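Putative enoyl-CoA hydratase (Thermus thermophilus, PDB 1UIY) probably catalyses the hydration of (2E)-enoyl-CoA to (3S)-3-hydroxyacyl-CoA, working as a homohexamer built as a dimer of trimers in fatty acid metabolism. Local coordinates at residues L118-Y129 against L174-A184. Numbering follows the deposited sequence.
Sequences LVVMDEEARLGY and LVNRIAPPGKA
Val-119 O takes two backbone N-H groups from segment 174-184, Asn-176 N at 2.9 Å and the straighter Arg-177 N at 3.3 Å, both in its carbonyl plane. The Asn-176 side chain answers for the same residue: with CG anti to the carbonyl carbon (chi1 -61°), OD1 accepts from Val-119 N at 3.1 Å, the donor tilted from the amide plane, while ND2, beside Leu-118 CD2, bonds Lys-152 O of the second subunit. Parallel pairing then continues through Met-121 N to Arg-177 O (3.0 Å) and Ala-179 N to Met-121 O, joining 177-179, the outermost strand within the subunit, to 118-122 in the crotonase-fold sheet. At the far end, Asp-122 OD1 receives Gly-182 N at 3.2 Å, nearly along the C-O axis; an Asx turn from OD2 to Glu-124 N is doubtful. Val-119 CG1 meets Val-175 CG1 on one face, which helix 166-172 covers; Val-120 CG1 touches Ala-179 CB on the other, beneath helix 184-197. Arg-177 turns outward to a salt bridge with Asp-156 of the second subunit. One amide thus serves both edge-strand pairing and subunit contact, and Asp-122 OD1 holds the turn after strand 177-179 to the end of strand 118-122.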
# COMPACT_ATOMS: atom_id res chain seq x y z
N LEU A 118 -16.09 -6.09 -18.88
CA LEU A 118 -17.06 -7.16 -18.71
C LEU A 118 -16.77 -8.23 -19.75
O LEU A 118 -16.14 -7.97 -20.78
CB LEU A 118 -18.47 -6.60 -18.91
CG LEU A 118 -18.84 -5.45 -17.98
CD1 LEU A 118 -19.99 -4.67 -18.55
CD2 LEU A 118 -19.17 -5.98 -16.61
N VAL A 119 -17.24 -9.45 -19.49
CA VAL A 119 -17.00 -10.56 -20.41
C VAL A 119 -18.25 -11.38 -20.66
O VAL A 119 -18.94 -11.78 -19.72
CB VAL A 119 -15.92 -11.53 -19.86
CG1 VAL A 119 -15.68 -12.64 -20.85
CG2 VAL A 119 -14.63 -10.78 -19.56
N VAL A 120 -18.52 -11.64 -21.93
CA VAL A 120 -19.65 -12.47 -22.30
C VAL A 120 -19.01 -13.64 -23.04
O VAL A 120 -18.35 -13.45 -24.06
CB VAL A 120 -20.63 -11.75 -23.24
CG1 VAL A 120 -21.81 -12.65 -23.52
CG2 VAL A 120 -21.10 -10.46 -22.60
N MSE A 121 -19.20 -14.84 -22.50
CA MSE A 121 -18.59 -16.03 -23.07
C MSE A 121 -19.59 -16.98 -23.74
O MSE A 121 -20.72 -17.17 -23.26
CB MSE A 121 -17.81 -16.76 -21.98
CG MSE A 121 -17.11 -18.02 -22.42
SE MSE A 121 -16.08 -18.83 -21.00
CE MSE A 121 -14.35 -18.75 -21.84
N ASP A 122 -19.16 -17.57 -24.85
CA ASP A 122 -19.96 -18.53 -25.60
C ASP A 122 -20.18 -19.75 -24.71
O ASP A 122 -19.24 -20.28 -24.13
CB ASP A 122 -19.21 -18.94 -26.88
CG ASP A 122 -20.05 -19.82 -27.80
OD1 ASP A 122 -21.00 -19.30 -28.43
OD2 ASP A 122 -19.75 -21.03 -27.90
N GLU A 123 -21.43 -20.19 -24.62
CA GLU A 123 -21.79 -21.33 -23.81
C GLU A 123 -20.94 -22.56 -24.10
O GLU A 123 -20.94 -23.52 -23.33
CB GLU A 123 -23.26 -21.66 -24.02
CG GLU A 123 -23.74 -22.96 -23.41
CD GLU A 123 -25.23 -23.17 -23.63
OE1 GLU A 123 -26.03 -22.42 -23.03
OE2 GLU A 123 -25.60 -24.07 -24.42
N GLU A 124 -20.21 -22.53 -25.20
CA GLU A 124 -19.37 -23.66 -25.59
C GLU A 124 -17.88 -23.33 -25.60
O GLU A 124 -17.05 -24.18 -25.96
CB GLU A 124 -19.77 -24.17 -26.98
CG GLU A 124 -21.23 -24.58 -27.10
CD GLU A 124 -21.47 -25.48 -28.30
OE1 GLU A 124 -22.65 -25.81 -28.56
OE2 GLU A 124 -20.49 -25.86 -28.97
N ALA A 125 -17.54 -22.11 -25.22
CA ALA A 125 -16.16 -21.69 -25.23
C ALA A 125 -15.39 -22.19 -24.02
O ALA A 125 -15.99 -22.67 -23.05
CB ALA A 125 -16.08 -20.17 -25.29
N ARG A 126 -14.07 -22.10 -24.10
CA ARG A 126 -13.19 -22.50 -23.01
C ARG A 126 -12.21 -21.36 -22.71
O ARG A 126 -11.95 -20.50 -23.56
CB ARG A 126 -12.43 -23.78 -23.35
CG ARG A 126 -13.26 -25.04 -23.17
CD ARG A 126 -12.47 -26.12 -22.46
NE ARG A 126 -13.31 -27.22 -22.00
CZ ARG A 126 -12.89 -28.19 -21.18
NH1 ARG A 126 -11.64 -28.20 -20.74
NH2 ARG A 126 -13.73 -29.15 -20.81
N LEU A 127 -11.68 -21.36 -21.50
CA LEU A 127 -10.75 -20.32 -21.07
C LEU A 127 -9.72 -20.95 -20.14
O LEU A 127 -10.06 -21.81 -19.33
CB LEU A 127 -11.52 -19.24 -20.32
CG LEU A 127 -10.80 -18.01 -19.78
CD1 LEU A 127 -10.33 -17.14 -20.94
CD2 LEU A 127 -11.76 -17.24 -18.89
N GLY A 128 -8.47 -20.54 -20.26
CA GLY A 128 -7.44 -21.10 -19.40
C GLY A 128 -6.07 -20.47 -19.55
O GLY A 128 -5.69 -20.02 -20.63
N TYR A 129 -5.33 -20.45 -18.45
CA TYR A 129 -3.99 -19.89 -18.44
C TYR A 129 -3.02 -21.06 -18.32
O TYR A 129 -2.76 -21.56 -17.23
CB TYR A 129 -3.86 -18.93 -17.26
CG TYR A 129 -5.01 -17.93 -17.23
CD1 TYR A 129 -6.19 -18.22 -16.55
CD2 TYR A 129 -4.93 -16.74 -17.95
CE1 TYR A 129 -7.28 -17.34 -16.58
CE2 TYR A 129 -6.01 -15.86 -18.00
CZ TYR A 129 -7.18 -16.16 -17.32
OH TYR A 129 -8.26 -15.31 -17.40
N LEU A 174 -14.97 -15.00 -13.55
CA LEU A 174 -14.11 -14.71 -14.68
C LEU A 174 -14.93 -14.07 -15.78
O LEU A 174 -14.42 -13.26 -16.55
CB LEU A 174 -13.45 -15.99 -15.20
CG LEU A 174 -12.40 -16.67 -14.31
CD1 LEU A 174 -12.05 -18.03 -14.88
CD2 LEU A 174 -11.16 -15.80 -14.22
N VAL A 175 -16.21 -14.41 -15.85
CA VAL A 175 -17.09 -13.84 -16.87
C VAL A 175 -18.40 -13.38 -16.26
O VAL A 175 -18.87 -13.96 -15.28
CB VAL A 175 -17.37 -14.86 -18.01
CG1 VAL A 175 -16.09 -15.20 -18.72
CG2 VAL A 175 -18.01 -16.12 -17.43
N ASN A 176 -19.01 -12.35 -16.84
CA ASN A 176 -20.27 -11.84 -16.29
C ASN A 176 -21.49 -12.60 -16.79
O ASN A 176 -22.37 -12.93 -16.00
CB ASN A 176 -20.44 -10.36 -16.62
CG ASN A 176 -19.35 -9.49 -16.02
OD1 ASN A 176 -18.24 -9.40 -16.57
ND2 ASN A 176 -19.64 -8.87 -14.89
N ARG A 177 -21.54 -12.86 -18.09
CA ARG A 177 -22.67 -13.56 -18.70
C ARG A 177 -22.29 -14.67 -19.66
O ARG A 177 -21.20 -14.67 -20.23
CB ARG A 177 -23.58 -12.58 -19.44
CG ARG A 177 -24.72 -12.05 -18.59
CD ARG A 177 -24.53 -10.60 -18.23
NE ARG A 177 -24.81 -10.38 -16.81
CZ ARG A 177 -24.96 -9.19 -16.26
NH1 ARG A 177 -24.89 -8.09 -16.99
NH2 ARG A 177 -25.20 -9.10 -14.96
N ILE A 178 -23.22 -15.60 -19.85
CA ILE A 178 -23.03 -16.72 -20.76
C ILE A 178 -24.11 -16.69 -21.84
O ILE A 178 -25.30 -16.79 -21.53
CB ILE A 178 -23.15 -18.07 -20.05
CG1 ILE A 178 -22.12 -18.16 -18.92
CG2 ILE A 178 -22.93 -19.18 -21.05
CD1 ILE A 178 -22.25 -19.41 -18.10
N ALA A 179 -23.70 -16.54 -23.09
CA ALA A 179 -24.64 -16.49 -24.20
C ALA A 179 -24.83 -17.89 -24.76
O ALA A 179 -23.88 -18.68 -24.81
CB ALA A 179 -24.13 -15.56 -25.29
N PRO A 180 -26.05 -18.22 -25.19
CA PRO A 180 -26.30 -19.55 -25.75
C PRO A 180 -25.39 -19.75 -26.96
O PRO A 180 -25.10 -18.80 -27.68
CB PRO A 180 -27.77 -19.49 -26.12
CG PRO A 180 -27.97 -18.04 -26.47
CD PRO A 180 -27.23 -17.35 -25.35
N PRO A 181 -24.93 -20.99 -27.19
CA PRO A 181 -24.05 -21.25 -28.33
C PRO A 181 -24.54 -20.56 -29.59
O PRO A 181 -25.61 -20.88 -30.10
CB PRO A 181 -24.06 -22.77 -28.45
CG PRO A 181 -25.39 -23.15 -27.88
CD PRO A 181 -25.49 -22.26 -26.67
N GLY A 182 -23.77 -19.59 -30.07
CA GLY A 182 -24.18 -18.89 -31.27
C GLY A 182 -23.79 -17.43 -31.37
O GLY A 182 -23.07 -17.04 -32.29
N LYS A 183 -24.27 -16.60 -30.44
CA LYS A 183 -23.93 -15.19 -30.51
C LYS A 183 -23.46 -14.55 -29.21
O LYS A 183 -24.19 -13.80 -28.57
CB LYS A 183 -25.11 -14.37 -31.06
CG LYS A 183 -25.32 -14.44 -32.58
CD LYS A 183 -26.17 -15.63 -33.01
CE LYS A 183 -27.59 -15.53 -32.46
NZ LYS A 183 -28.42 -16.70 -32.85
N ALA A 184 -22.23 -14.86 -28.82
CA ALA A 184 -21.68 -14.28 -27.62
C ALA A 184 -21.56 -12.80 -27.96
O ALA A 184 -21.80 -11.94 -27.12
CB ALA A 184 -20.31 -14.86 -27.33